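PDB 5IPW: oligopeptide ABC transporter, periplasmic oligopeptide-binding protein, putative from Thermotoga maritima MSB8, which probably binds oligopeptides in the periplasm and delivers them to an ABC transporter for uptake across the membrane. Local coordinates for residues A[55-61]-A[269-275]; A[81-85]-A[96-102]; A[50-56]-A[627-631]; A[329-334]-A[608-614]; A[181-185]-A[616-620]. All coordinates share one frame; numbering follows the deposited sequence.

Contact 1: residues A[55-61]-A[269-275]; sequences KVGQFGG and NQLPYID
This is a loop-to-loop contact in which Gly57 lies over the Tyr273 ring and Phe59 turns its edge to backbone carbonyls; it brings together the two loops that lead into the neighbouring parallel strands 62-67 and 276-281. The phenol is sandwiched. Gly57 CA sits over one face, 3.6 Å from the centroid of the Tyr273 ring, and Leu271 CD2 is over the centre of the other. CG of Tyr273 lies anti to the carbonyl carbon (chi1 -70°), which sets the ring beside its own backbone N, between these two. At the far end Gly57 N donates to Tyr273 OH at 2.9 Å, though the modelled place of that hydroxyl, which also meets Asp265, is less certain. An alanine in place of Tyr273 is likely to open a gap between Gly57 CA and Leu271 CD2. The Phe59 ring presents its rim to oxygens, with CE1 3.0 Å from Gln270 O and 3.6 Å from Pro272 O. It stands nearly perpendicular to the Asn269 amide, whose ND2 bonds to Asp265, with the two planes 85° apart. Further along, Gly60 N bonds to Tyr273 O at 3.0 Å and 169°, while Asp275 N reaches Gly61 O only weakly. Backbone bonding thus joins the loops, and because a CB on Gly57 would clash with the Tyr273 ring, their close approach there needs a residue without one.

Contact 2: residues A[81-85]-A[96-102]; sequences EVKLA and PGLAKSW
Leu84 fits its backbone carbonyl into the bend formed by Gly97, Leu98 and Ala99, and the side chains close round that fit. Lys83 O receives Leu98 N at 3.0 Å and 175°, and the next carbonyl, Leu84 O, takes Ala99 N at 2.9 Å. Gly97 is the hollow: a CB there would run into the oxygens of Lys83 and Leu84, so the two chains can close in at this point. The bumps stand round it. Leu84 CB packs on Ala99 CB at 4.2 Å, Leu84 CD2 lies against Leu98 CB, and Val82 CG2 meets Leu98 CD1 at 4.4 Å. On another side the Ala85 methyl rests over the six-membered ring of Trp102, its CB 4.1 Å from the centroid. Ala85 also pairs with Pro96 as an antiparallel, non-hydrogen-bonded bridge. The contact therefore joins the exit of helix 73-80 to the start of a five-stranded antiparallel sheet, where edge strand 85-87 lies beside strand 94-105, and Phe113 and Leu115 of strand 110-115 pack against Leu84.

Contact 3: residues A[50-56]-A[627-631]; sequences VQPVEKV and MQFFI
Val50 and Val53 pack against Met627 and Gln628 where the end of strand 48-51, in a small mixed sheet, meets the C-terminal tail of this family 5 solute-binding fold, just ahead of the short strand 630-631. The close-packed side is buried. Val50 CG2 touches the Met627 methyl CE, whose chain bends at chi3, and Val50 CG1 lies 4.0 Å from Gln628 CG. Gln628 is the polar element here. Its CG sits between the backbone N and the carbonyl carbon (chi1 56°), and a second bend at chi2 folds the amide over toward the loop. There Gln628 OE1 accepts Val53 N at 2.9 Å and 171°, the donor standing above the carbonyl plane, while NE2 turns to Met625 O and lies 3.5 Å from Val53 CG2. With a leucine here, Val53 N would probably be left without its acceptor and Met625 O without its donor, so the loop at Val53 could move more freely. The other side is looser and faces solvent: Lys55 is exposed and meets the rim of the Phe630 ring chiefly through CG of its aliphatic chain. Asn607 holds the loop here, its OD1 accepting from the backbone N of Glu54 and of Lys55. Across the contact, Lys55 CG lies near the plane of the Phe630 ring, 3.9 Å from CZ.

Contact 4: residues A[329-334]-A[608-614]; sequences LKWIAA and VPEFLVT
A short parallel beta pairing joins Ile332 to Val613 and Ala333 to Thr614, adding strand 613-614 to the edge of a four-stranded mixed sheet beside strand 326-333. Ile332 N gives to Leu612 O at 3.0 Å, and Ile332 O takes Thr614 N in return. Ahead of the pairing the chains separate at Lys330, the centre of an inverse gamma turn, and two waters fill in: one links Lys330 N to Glu610 O, the other Lys330 O to Leu612 N. The Trp331 indole lies against the 608-614 segment. Leu612 runs alongside it, with CB 3.5 Å from the centroid of the five-membered ring and almost on its normal, and CD2 over the six-membered ring, 3.6 Å from Trp331 CZ3. The indole edge faces the loop: NE1 bonds Pro609 O at 2.9 Å, with the oxygen close to the ring plane, and CZ2 packs against Val608 CG1, which also meets Leu329 CD1. Thr614 grips the strand twice, since besides its backbone N the hydroxyl OG1 donates to Ile332 O at 2.8 Å from above the carbonyl plane.

Contact 5: residues A[181-185]-A[616-620]; sequences KVPYG and DVLRT
Asp616 OD1 is held from two directions: Tyr184 OH donates to it at 3.0 Å on the syn lone pair, and Arg619 NH1 forms a salt bridge to it at 3.3 Å. The carboxylate's other oxygen, OD2, pairs with Lys78, so the aspartate is bound through both oxygens. The tyrosine reaches across from a loop because CG lies anti to the backbone N (chi1 -178°), which sends the ring away from residues 181-183 toward the type I turn at Asp616 to Arg619. The ring comes in edge first: Val617 O lies near its plane, 3.5 Å from Tyr184 CD1, and that carbonyl also accepts from Trp87 NE1. Arg619 crosses the ring at about a right angle, with the guanidinium and ring planes 70° apart, and brings NH1 to 3.3 Å from Tyr184 CE1. Bends at chi2 and chi3 curl the arginine back over its own turn, where NH1 donates to Asp616 O at 3.2 Å. The turn's own Arg619 N reaches this same carbonyl from the opposite face of its plane. Arg619 NE in turn pairs with Glu81. Charges of both signs therefore alternate through Lys78, Asp616, Arg619 and Glu81, an arrangement likely to keep each group ionised, while the bond to Asp616 OD1 sets the direction of the Tyr184 hydroxyl.

From the N terminus, residues 50-56 open contact 3, whose partner at 627-631 comes almost at the C terminus, so that its loop encloses all the others. Contact 1 begins within the same loop, shares Lys55 and Val56 with contact 3, and closes at 275. Contact 2 is a short closure nested inside it. Contact 5 opens at 181, before contact 1 has closed, and ends at 620, so the two cross; contact 4 is nested within contact 5. In space, contacts 1 and 3 touch where the 269-275 loop and Gln58 meet the C-terminal tail. Contacts 2 and 5 touch where Lys83 NZ reaches Tyr184 O, probably a hydrogen bond, and contact 4 touches both 3 and 5, linking the four-stranded mixed sheet to the tail.

Contact 1: residues A[55-61]-A[269-275]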
# COMPACT_ATOMS: atom_id res chain seq x y z
N LYS A 55 22.43 11.05 -4.63
CA LYS A 55 23.48 11.98 -4.28
C LYS A 55 22.90 13.22 -3.65
O LYS A 55 21.69 13.45 -3.70
CB LYS A 55 24.30 12.35 -5.51
CG LYS A 55 23.49 13.02 -6.61
CD LYS A 55 24.30 13.15 -7.90
CE LYS A 55 25.29 14.29 -7.82
NZ LYS A 55 26.06 14.44 -9.07
N VAL A 56 23.77 14.03 -3.08
CA VAL A 56 23.36 15.28 -2.47
C VAL A 56 22.85 16.19 -3.57
O VAL A 56 23.50 16.35 -4.60
CB VAL A 56 24.52 15.93 -1.68
CG1 VAL A 56 24.13 17.31 -1.15
CG2 VAL A 56 24.94 15.03 -0.52
N GLY A 57 21.68 16.78 -3.36
CA GLY A 57 20.99 17.53 -4.40
C GLY A 57 21.29 19.01 -4.45
O GLY A 57 22.03 19.53 -3.63
N GLN A 58 20.70 19.69 -5.43
CA GLN A 58 20.85 21.13 -5.64
C GLN A 58 19.48 21.77 -5.55
O GLN A 58 18.48 21.16 -5.93
CB GLN A 58 21.44 21.43 -7.00
CG GLN A 58 22.87 20.94 -7.17
CD GLN A 58 23.36 21.08 -8.60
OE1 GLN A 58 22.89 20.39 -9.50
NE2 GLN A 58 24.32 21.97 -8.82
N PHE A 59 19.46 22.99 -5.04
CA PHE A 59 18.21 23.71 -4.84
C PHE A 59 17.73 24.34 -6.14
O PHE A 59 18.52 24.86 -6.93
CB PHE A 59 18.41 24.84 -3.83
CG PHE A 59 18.44 24.39 -2.41
CD1 PHE A 59 17.35 23.76 -1.85
CD2 PHE A 59 19.56 24.64 -1.61
CE1 PHE A 59 17.37 23.35 -0.53
CE2 PHE A 59 19.59 24.24 -0.29
CZ PHE A 59 18.49 23.59 0.26
N GLY A 60 16.42 24.29 -6.34
CA GLY A 60 15.76 25.08 -7.36
C GLY A 60 14.79 24.29 -8.20
O GLY A 60 14.58 23.10 -7.96
N GLY A 61 14.19 24.97 -9.17
CA GLY A 61 13.45 24.33 -10.24
C GLY A 61 11.96 24.20 -10.00
O GLY A 61 11.47 24.37 -8.88
N ASN A 269 21.35 20.85 3.98
CA ASN A 269 20.37 21.54 3.13
C ASN A 269 18.93 21.29 3.61
O ASN A 269 18.50 20.14 3.71
CB ASN A 269 20.48 21.08 1.66
CG ASN A 269 21.84 21.39 1.05
OD1 ASN A 269 22.28 22.53 1.06
ND2 ASN A 269 22.50 20.37 0.51
N GLN A 270 18.20 22.36 3.89
CA GLN A 270 16.79 22.28 4.25
C GLN A 270 15.97 21.85 3.04
O GLN A 270 15.94 22.54 2.02
CB GLN A 270 16.26 23.62 4.76
CG GLN A 270 14.77 23.60 5.09
CD GLN A 270 14.17 24.98 5.32
OE1 GLN A 270 14.58 25.97 4.70
NE2 GLN A 270 13.18 25.05 6.21
N LEU A 271 15.29 20.73 3.18
CA LEU A 271 14.48 20.20 2.10
C LEU A 271 13.15 20.96 2.01
O LEU A 271 12.80 21.71 2.92
CB LEU A 271 14.26 18.69 2.32
CG LEU A 271 15.54 17.87 2.32
CD1 LEU A 271 15.27 16.46 2.82
CD2 LEU A 271 16.16 17.82 0.93
N PRO A 272 12.42 20.79 0.89
CA PRO A 272 12.79 20.02 -0.31
C PRO A 272 13.85 20.71 -1.13
O PRO A 272 14.15 21.86 -0.90
CB PRO A 272 11.48 19.95 -1.10
CG PRO A 272 10.69 21.12 -0.64
CD PRO A 272 11.05 21.32 0.81
N TYR A 273 14.43 20.00 -2.09
CA TYR A 273 15.35 20.63 -3.02
C TYR A 273 14.58 21.50 -4.01
O TYR A 273 14.98 22.61 -4.33
CB TYR A 273 16.09 19.57 -3.80
CG TYR A 273 17.11 18.76 -3.02
CD1 TYR A 273 18.19 19.37 -2.41
CD2 TYR A 273 17.01 17.38 -2.95
CE1 TYR A 273 19.13 18.63 -1.72
CE2 TYR A 273 17.95 16.64 -2.28
CZ TYR A 273 19.00 17.27 -1.66
OH TYR A 273 19.94 16.51 -1.02
N ILE A 274 13.45 20.97 -4.46
CA ILE A 274 12.64 21.58 -5.50
C ILE A 274 11.79 22.72 -4.94
O ILE A 274 11.14 22.57 -3.90
CB ILE A 274 11.78 20.50 -6.18
CG1 ILE A 274 12.71 19.47 -6.83
CG2 ILE A 274 10.85 21.12 -7.21
CD1 ILE A 274 12.01 18.20 -7.25
N ASP A 275 11.80 23.86 -5.63
CA ASP A 275 11.11 25.07 -5.16
C ASP A 275 9.60 24.99 -5.38
O ASP A 275 8.81 25.37 -4.50
CB ASP A 275 11.66 26.31 -5.88
CG ASP A 275 13.03 26.75 -5.37
OD1 ASP A 275 13.42 26.38 -4.24
OD2 ASP A 275 13.71 27.50 -6.10

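Contact 2: residues A[81-85]-A[96-102]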
# COMPACT_ATOMS: atom_id res chain seq x y z
N GLU A 81 2.59 14.01 1.70
CA GLU A 81 2.29 13.45 3.00
C GLU A 81 3.50 13.36 3.91
O GLU A 81 4.62 13.11 3.46
CB GLU A 81 1.66 12.06 2.85
CG GLU A 81 0.15 12.09 2.76
CD GLU A 81 -0.42 10.79 2.23
OE1 GLU A 81 0.07 9.70 2.61
OE2 GLU A 81 -1.37 10.87 1.41
N VAL A 82 3.26 13.55 5.19
CA VAL A 82 4.29 13.39 6.21
C VAL A 82 3.74 12.54 7.36
O VAL A 82 2.55 12.57 7.66
CB VAL A 82 4.81 14.75 6.75
CG1 VAL A 82 5.52 15.51 5.64
CG2 VAL A 82 3.69 15.58 7.35
N LYS A 83 4.63 11.79 7.98
CA LYS A 83 4.27 10.80 8.99
C LYS A 83 5.10 11.05 10.25
O LYS A 83 6.16 11.66 10.17
CB LYS A 83 4.53 9.39 8.46
CG LYS A 83 4.03 9.15 7.04
CD LYS A 83 2.51 9.21 6.96
CE LYS A 83 2.02 9.08 5.53
NZ LYS A 83 0.55 9.34 5.43
N LEU A 84 4.61 10.57 11.39
CA LEU A 84 5.42 10.56 12.60
C LEU A 84 6.61 9.67 12.35
O LEU A 84 7.73 9.97 12.73
CB LEU A 84 4.62 10.02 13.79
CG LEU A 84 3.53 10.95 14.32
CD1 LEU A 84 2.75 10.27 15.43
CD2 LEU A 84 4.12 12.25 14.83
N ALA A 85 6.35 8.56 11.69
CA ALA A 85 7.40 7.68 11.25
C ALA A 85 7.01 7.11 9.90
O ALA A 85 5.89 6.65 9.71
CB ALA A 85 7.61 6.56 12.26
N PRO A 96 12.40 7.09 11.24
CA PRO A 96 12.03 8.38 11.83
C PRO A 96 11.40 9.37 10.86
O PRO A 96 11.80 9.45 9.70
CB PRO A 96 13.35 8.92 12.36
CG PRO A 96 14.19 7.72 12.57
CD PRO A 96 13.80 6.75 11.50
N GLY A 97 10.42 10.12 11.35
CA GLY A 97 9.73 11.15 10.57
C GLY A 97 9.63 12.39 11.42
O GLY A 97 10.64 12.90 11.86
N LEU A 98 8.42 12.88 11.66
CA LEU A 98 8.23 13.99 12.60
C LEU A 98 8.54 13.59 14.03
O LEU A 98 8.84 14.45 14.85
CB LEU A 98 6.83 14.58 12.52
CG LEU A 98 6.76 15.79 11.60
CD1 LEU A 98 5.33 16.23 11.41
CD2 LEU A 98 7.60 16.96 12.09
N ALA A 99 8.46 12.30 14.33
CA ALA A 99 8.96 11.77 15.58
C ALA A 99 10.41 11.34 15.39
O ALA A 99 10.73 10.62 14.45
CB ALA A 99 8.12 10.59 16.02
N LYS A 100 11.29 11.80 16.28
CA LYS A 100 12.68 11.35 16.28
C LYS A 100 12.83 9.93 16.86
O LYS A 100 13.72 9.18 16.46
CB LYS A 100 13.58 12.34 17.00
CG LYS A 100 13.33 12.50 18.49
CD LYS A 100 14.01 13.75 19.02
CE LYS A 100 14.08 13.76 20.53
NZ LYS A 100 15.38 14.33 21.01
N SER A 101 11.95 9.58 17.79
CA SER A 101 11.97 8.23 18.38
C SER A 101 10.64 7.94 19.03
O SER A 101 9.89 8.85 19.39
CB SER A 101 13.09 8.09 19.41
OG SER A 101 12.97 9.06 20.44
N TRP A 102 10.36 6.66 19.17
CA TRP A 102 9.11 6.21 19.76
C TRP A 102 9.37 5.02 20.66
O TRP A 102 10.49 4.51 20.74
CB TRP A 102 8.07 5.90 18.68
CG TRP A 102 8.57 5.02 17.58
CD1 TRP A 102 8.35 3.68 17.43
CD2 TRP A 102 9.36 5.42 16.46
NE1 TRP A 102 8.96 3.22 16.30
CE2 TRP A 102 9.59 4.27 15.68
CE3 TRP A 102 9.90 6.64 16.04
CZ2 TRP A 102 10.34 4.30 14.50
CZ3 TRP A 102 10.65 6.67 14.88
CH2 TRP A 102 10.86 5.51 14.12

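Contact 3: residues A[50-56]-A[627-631]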
# COMPACT_ATOMS: atom_id res chain seq x y z
N VAL A 50 18.14 13.28 6.19
CA VAL A 50 17.76 12.42 5.09
C VAL A 50 18.96 12.12 4.22
O VAL A 50 19.66 13.02 3.80
CB VAL A 50 16.66 13.11 4.27
CG1 VAL A 50 16.30 12.29 3.03
CG2 VAL A 50 15.45 13.29 5.16
N GLN A 51 19.20 10.84 3.98
CA GLN A 51 20.27 10.45 3.08
C GLN A 51 19.71 10.29 1.67
O GLN A 51 18.76 9.53 1.46
CB GLN A 51 20.95 9.17 3.52
CG GLN A 51 22.17 8.85 2.69
CD GLN A 51 22.75 7.51 3.08
OE1 GLN A 51 23.09 7.29 4.25
NE2 GLN A 51 22.87 6.61 2.10
N PRO A 52 20.29 11.00 0.70
CA PRO A 52 19.81 10.92 -0.66
C PRO A 52 19.78 9.52 -1.22
O PRO A 52 20.61 8.69 -0.89
CB PRO A 52 20.82 11.75 -1.43
CG PRO A 52 21.31 12.75 -0.46
CD PRO A 52 21.24 12.11 0.89
N VAL A 53 18.81 9.28 -2.10
CA VAL A 53 18.75 8.04 -2.85
C VAL A 53 20.00 7.87 -3.71
O VAL A 53 20.47 6.76 -3.89
CB VAL A 53 17.50 7.98 -3.74
CG1 VAL A 53 17.61 6.88 -4.79
CG2 VAL A 53 16.26 7.77 -2.89
N GLU A 54 20.51 8.97 -4.24
CA GLU A 54 21.53 8.91 -5.27
C GLU A 54 22.71 9.80 -4.94
O GLU A 54 23.86 9.36 -4.98
CB GLU A 54 20.91 9.35 -6.60
CG GLU A 54 21.71 9.01 -7.84
CD GLU A 54 21.08 9.60 -9.08
OE1 GLU A 54 21.85 10.00 -10.00
OE2 GLU A 54 19.83 9.68 -9.14
N LYS A 55 22.43 11.05 -4.63
CA LYS A 55 23.48 11.98 -4.28
C LYS A 55 22.90 13.22 -3.65
O LYS A 55 21.69 13.45 -3.70
CB LYS A 55 24.30 12.35 -5.51
CG LYS A 55 23.49 13.02 -6.61
CD LYS A 55 24.30 13.15 -7.90
CE LYS A 55 25.29 14.29 -7.82
NZ LYS A 55 26.06 14.44 -9.07
N VAL A 56 23.77 14.03 -3.08
CA VAL A 56 23.36 15.28 -2.47
C VAL A 56 22.85 16.19 -3.57
O VAL A 56 23.50 16.35 -4.60
CB VAL A 56 24.52 15.93 -1.68
CG1 VAL A 56 24.13 17.31 -1.15
CG2 VAL A 56 24.94 15.03 -0.52
N MET A 627 10.56 14.28 -1.21
CA MET A 627 11.11 15.48 -0.59
C MET A 627 12.59 15.67 -0.94
O MET A 627 13.09 16.80 -0.92
CB MET A 627 10.89 15.48 0.93
CG MET A 627 11.76 14.52 1.74
SD MET A 627 11.21 14.32 3.46
CE MET A 627 12.69 14.90 4.21
N GLN A 628 13.29 14.58 -1.27
CA GLN A 628 14.72 14.65 -1.64
C GLN A 628 15.00 14.44 -3.13
O GLN A 628 16.15 14.28 -3.53
CB GLN A 628 15.60 13.70 -0.79
CG GLN A 628 15.22 12.23 -0.77
CD GLN A 628 15.67 11.46 -1.99
OE1 GLN A 628 16.86 11.37 -2.27
NE2 GLN A 628 14.72 10.88 -2.72
N PHE A 629 13.95 14.46 -3.95
CA PHE A 629 14.14 14.53 -5.40
C PHE A 629 14.73 15.88 -5.71
O PHE A 629 14.46 16.85 -5.01
CB PHE A 629 12.81 14.43 -6.15
CG PHE A 629 12.13 13.09 -6.07
CD1 PHE A 629 12.77 11.97 -5.56
CD2 PHE A 629 10.85 12.96 -6.57
CE1 PHE A 629 12.12 10.75 -5.51
CE2 PHE A 629 10.20 11.73 -6.55
CZ PHE A 629 10.83 10.63 -6.00
N PHE A 630 15.53 15.96 -6.77
CA PHE A 630 16.01 17.25 -7.25
C PHE A 630 16.20 17.32 -8.75
O PHE A 630 16.26 16.31 -9.43
CB PHE A 630 17.30 17.67 -6.53
CG PHE A 630 18.55 16.97 -7.03
CD1 PHE A 630 18.87 15.69 -6.61
CD2 PHE A 630 19.44 17.62 -7.87
CE1 PHE A 630 20.03 15.06 -7.03
CE2 PHE A 630 20.60 17.00 -8.30
CZ PHE A 630 20.90 15.71 -7.88
N ILE A 631 16.29 18.56 -9.24
CA ILE A 631 16.55 18.87 -10.63
C ILE A 631 17.96 19.44 -10.74
O ILE A 631 18.30 20.40 -10.05
CB ILE A 631 15.54 19.92 -11.17
CG1 ILE A 631 14.12 19.36 -11.11
CG2 ILE A 631 15.86 20.33 -12.60
CD1 ILE A 631 13.07 20.44 -11.01

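Contact 4: residues A[329-334]-A[608-614]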
# COMPACT_ATOMS: atom_id res chain seq x y z
N LEU A 329 11.51 4.05 -15.49
CA LEU A 329 11.86 3.34 -14.27
C LEU A 329 11.00 2.09 -14.16
O LEU A 329 9.76 2.16 -14.22
CB LEU A 329 11.68 4.26 -13.05
CG LEU A 329 12.56 5.52 -13.15
CD1 LEU A 329 12.07 6.60 -12.21
CD2 LEU A 329 14.01 5.19 -12.86
N LYS A 330 11.67 0.95 -14.01
CA LYS A 330 11.01 -0.35 -14.01
C LYS A 330 10.45 -0.69 -12.63
O LYS A 330 10.82 -1.70 -12.03
CB LYS A 330 12.00 -1.45 -14.46
CG LYS A 330 12.00 -1.74 -15.95
CD LYS A 330 12.91 -0.81 -16.73
CE LYS A 330 12.72 -0.99 -18.23
NZ LYS A 330 13.43 0.08 -18.99
N TRP A 331 9.56 0.15 -12.14
CA TRP A 331 8.88 -0.13 -10.87
C TRP A 331 7.80 -1.18 -11.11
O TRP A 331 7.23 -1.25 -12.20
CB TRP A 331 8.26 1.13 -10.27
CG TRP A 331 9.23 2.22 -9.94
CD1 TRP A 331 10.60 2.17 -10.04
CD2 TRP A 331 8.91 3.50 -9.42
NE1 TRP A 331 11.14 3.36 -9.63
CE2 TRP A 331 10.12 4.19 -9.25
CE3 TRP A 331 7.72 4.14 -9.09
CZ2 TRP A 331 10.17 5.49 -8.77
CZ3 TRP A 331 7.77 5.43 -8.61
CH2 TRP A 331 8.98 6.08 -8.45
N ILE A 332 7.52 -1.97 -10.08
CA ILE A 332 6.54 -3.05 -10.18
C ILE A 332 5.30 -2.79 -9.31
O ILE A 332 5.36 -2.04 -8.34
CB ILE A 332 7.16 -4.41 -9.80
CG1 ILE A 332 7.61 -4.43 -8.33
CG2 ILE A 332 8.32 -4.74 -10.74
CD1 ILE A 332 8.00 -5.81 -7.82
N ALA A 333 4.18 -3.41 -9.68
CA ALA A 333 2.99 -3.43 -8.85
C ALA A 333 3.20 -4.49 -7.78
O ALA A 333 4.04 -5.37 -7.94
CB ALA A 333 1.75 -3.74 -9.67
N ALA A 334 2.43 -4.41 -6.70
CA ALA A 334 2.62 -5.29 -5.56
C ALA A 334 1.63 -6.45 -5.57
O ALA A 334 0.98 -6.74 -4.55
CB ALA A 334 2.51 -4.50 -4.26
N VAL A 608 15.74 9.71 -7.75
CA VAL A 608 14.58 8.83 -7.95
C VAL A 608 15.09 7.40 -7.99
O VAL A 608 15.97 7.09 -8.80
CB VAL A 608 13.83 9.14 -9.26
CG1 VAL A 608 12.55 8.33 -9.35
CG2 VAL A 608 13.50 10.62 -9.37
N PRO A 609 14.55 6.51 -7.14
CA PRO A 609 15.00 5.11 -7.09
C PRO A 609 14.78 4.35 -8.39
O PRO A 609 13.71 4.45 -8.98
CB PRO A 609 14.15 4.48 -5.98
CG PRO A 609 13.59 5.61 -5.21
CD PRO A 609 13.51 6.79 -6.13
N GLU A 610 15.78 3.57 -8.78
CA GLU A 610 15.70 2.75 -9.99
C GLU A 610 14.59 1.72 -9.86
O GLU A 610 13.73 1.60 -10.75
CB GLU A 610 17.04 2.04 -10.21
CG GLU A 610 17.25 1.55 -11.63
CD GLU A 610 18.57 0.81 -11.82
OE1 GLU A 610 18.59 -0.16 -12.60
OE2 GLU A 610 19.58 1.19 -11.19
N PHE A 611 14.59 0.99 -8.76
CA PHE A 611 13.60 -0.05 -8.49
C PHE A 611 12.71 0.38 -7.33
O PHE A 611 13.15 1.09 -6.42
CB PHE A 611 14.28 -1.38 -8.16
CG PHE A 611 15.30 -1.81 -9.19
CD1 PHE A 611 14.89 -2.42 -10.38
CD2 PHE A 611 16.66 -1.61 -8.97
CE1 PHE A 611 15.82 -2.81 -11.33
CE2 PHE A 611 17.59 -2.01 -9.91
CZ PHE A 611 17.17 -2.61 -11.09
N LEU A 612 11.46 -0.07 -7.36
CA LEU A 612 10.49 0.24 -6.33
C LEU A 612 9.28 -0.66 -6.49
O LEU A 612 8.91 -1.03 -7.60
CB LEU A 612 10.05 1.71 -6.43
CG LEU A 612 9.36 2.32 -5.21
CD1 LEU A 612 10.37 2.70 -4.16
CD2 LEU A 612 8.57 3.56 -5.62
N VAL A 613 8.66 -1.01 -5.37
CA VAL A 613 7.38 -1.73 -5.40
C VAL A 613 6.31 -0.70 -5.07
O VAL A 613 6.49 0.14 -4.18
CB VAL A 613 7.36 -3.02 -4.53
CG1 VAL A 613 8.68 -3.26 -3.81
CG2 VAL A 613 6.19 -3.06 -3.54
N THR A 614 5.21 -0.75 -5.81
CA THR A 614 4.18 0.28 -5.73
C THR A 614 2.88 -0.30 -5.21
O THR A 614 2.46 -1.36 -5.66
CB THR A 614 3.94 0.90 -7.11
OG1 THR A 614 3.34 -0.07 -7.98
CG2 THR A 614 5.24 1.37 -7.71
O HOH W 1 14.47 1.02 -13.57
O HOH W 2 11.47 -2.37 -9.23

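Contact 5: residues A[181-185]-A[616-620]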
# COMPACT_ATOMS: atom_id res chain seq x y z
N LYS A 181 -0.06 1.27 11.24
CA LYS A 181 -1.01 2.32 10.90
C LYS A 181 -0.30 3.66 10.73
O LYS A 181 -0.68 4.46 9.89
CB LYS A 181 -2.07 2.45 11.99
CG LYS A 181 -2.86 1.18 12.24
CD LYS A 181 -4.14 1.14 11.42
CE LYS A 181 -4.77 -0.24 11.44
NZ LYS A 181 -3.99 -1.21 10.62
N VAL A 182 0.73 3.87 11.54
CA VAL A 182 1.40 5.17 11.62
C VAL A 182 2.04 5.66 10.32
O VAL A 182 1.91 6.84 9.99
CB VAL A 182 2.43 5.19 12.77
CG1 VAL A 182 3.23 6.49 12.78
CG2 VAL A 182 1.73 5.01 14.10
N PRO A 183 2.73 4.78 9.58
CA PRO A 183 3.30 5.16 8.28
C PRO A 183 2.25 5.38 7.20
O PRO A 183 2.56 5.99 6.17
CB PRO A 183 4.17 3.97 7.88
CG PRO A 183 4.21 3.08 9.07
CD PRO A 183 2.99 3.36 9.87
N TYR A 184 1.04 4.86 7.41
CA TYR A 184 -0.03 4.98 6.44
C TYR A 184 -0.85 6.25 6.68
O TYR A 184 -1.16 6.98 5.74
CB TYR A 184 -0.96 3.75 6.49
CG TYR A 184 -2.07 3.82 5.46
CD1 TYR A 184 -1.84 3.44 4.14
CD2 TYR A 184 -3.33 4.30 5.79
CE1 TYR A 184 -2.84 3.52 3.18
CE2 TYR A 184 -4.34 4.39 4.83
CZ TYR A 184 -4.08 4.00 3.53
OH TYR A 184 -5.06 4.08 2.55
N GLY A 185 -1.20 6.49 7.94
CA GLY A 185 -2.20 7.51 8.29
C GLY A 185 -1.65 8.87 8.65
O GLY A 185 -0.45 9.13 8.55
N ASP A 616 -0.88 1.18 -2.66
CA ASP A 616 -1.52 2.30 -1.95
C ASP A 616 -1.11 2.33 -0.47
O ASP A 616 -0.95 3.40 0.11
CB ASP A 616 -3.05 2.24 -2.09
CG ASP A 616 -3.76 3.33 -1.27
OD1 ASP A 616 -4.01 3.10 -0.06
OD2 ASP A 616 -4.09 4.40 -1.83
N VAL A 617 -0.92 1.16 0.12
CA VAL A 617 -0.45 1.04 1.50
C VAL A 617 0.90 1.71 1.74
O VAL A 617 1.16 2.23 2.83
CB VAL A 617 -0.40 -0.44 1.96
CG1 VAL A 617 0.43 -1.29 1.00
CG2 VAL A 617 0.12 -0.57 3.38
N LEU A 618 1.77 1.71 0.73
CA LEU A 618 3.08 2.37 0.84
C LEU A 618 3.03 3.83 0.39
O LEU A 618 4.05 4.52 0.35
CB LEU A 618 4.12 1.61 0.02
CG LEU A 618 4.32 0.13 0.34
CD1 LEU A 618 5.30 -0.48 -0.65
CD2 LEU A 618 4.81 -0.07 1.76
N ARG A 619 1.83 4.30 0.05
CA ARG A 619 1.60 5.70 -0.31
C ARG A 619 2.39 6.12 -1.55
O ARG A 619 2.71 7.29 -1.71
CB ARG A 619 1.93 6.63 0.88
CG ARG A 619 1.40 6.17 2.24
CD ARG A 619 -0.09 5.90 2.22
NE ARG A 619 -0.84 7.10 1.86
CZ ARG A 619 -2.03 7.11 1.26
NH1 ARG A 619 -2.65 5.98 0.93
NH2 ARG A 619 -2.61 8.27 0.98
N THR A 620 2.68 5.17 -2.42
CA THR A 620 3.52 5.44 -3.59
C THR A 620 2.99 6.68 -4.31
O THR A 620 1.79 6.80 -4.50
CB THR A 620 3.57 4.21 -4.52
OG1 THR A 620 4.17 3.11 -3.82
CG2 THR A 620 4.39 4.49 -5.76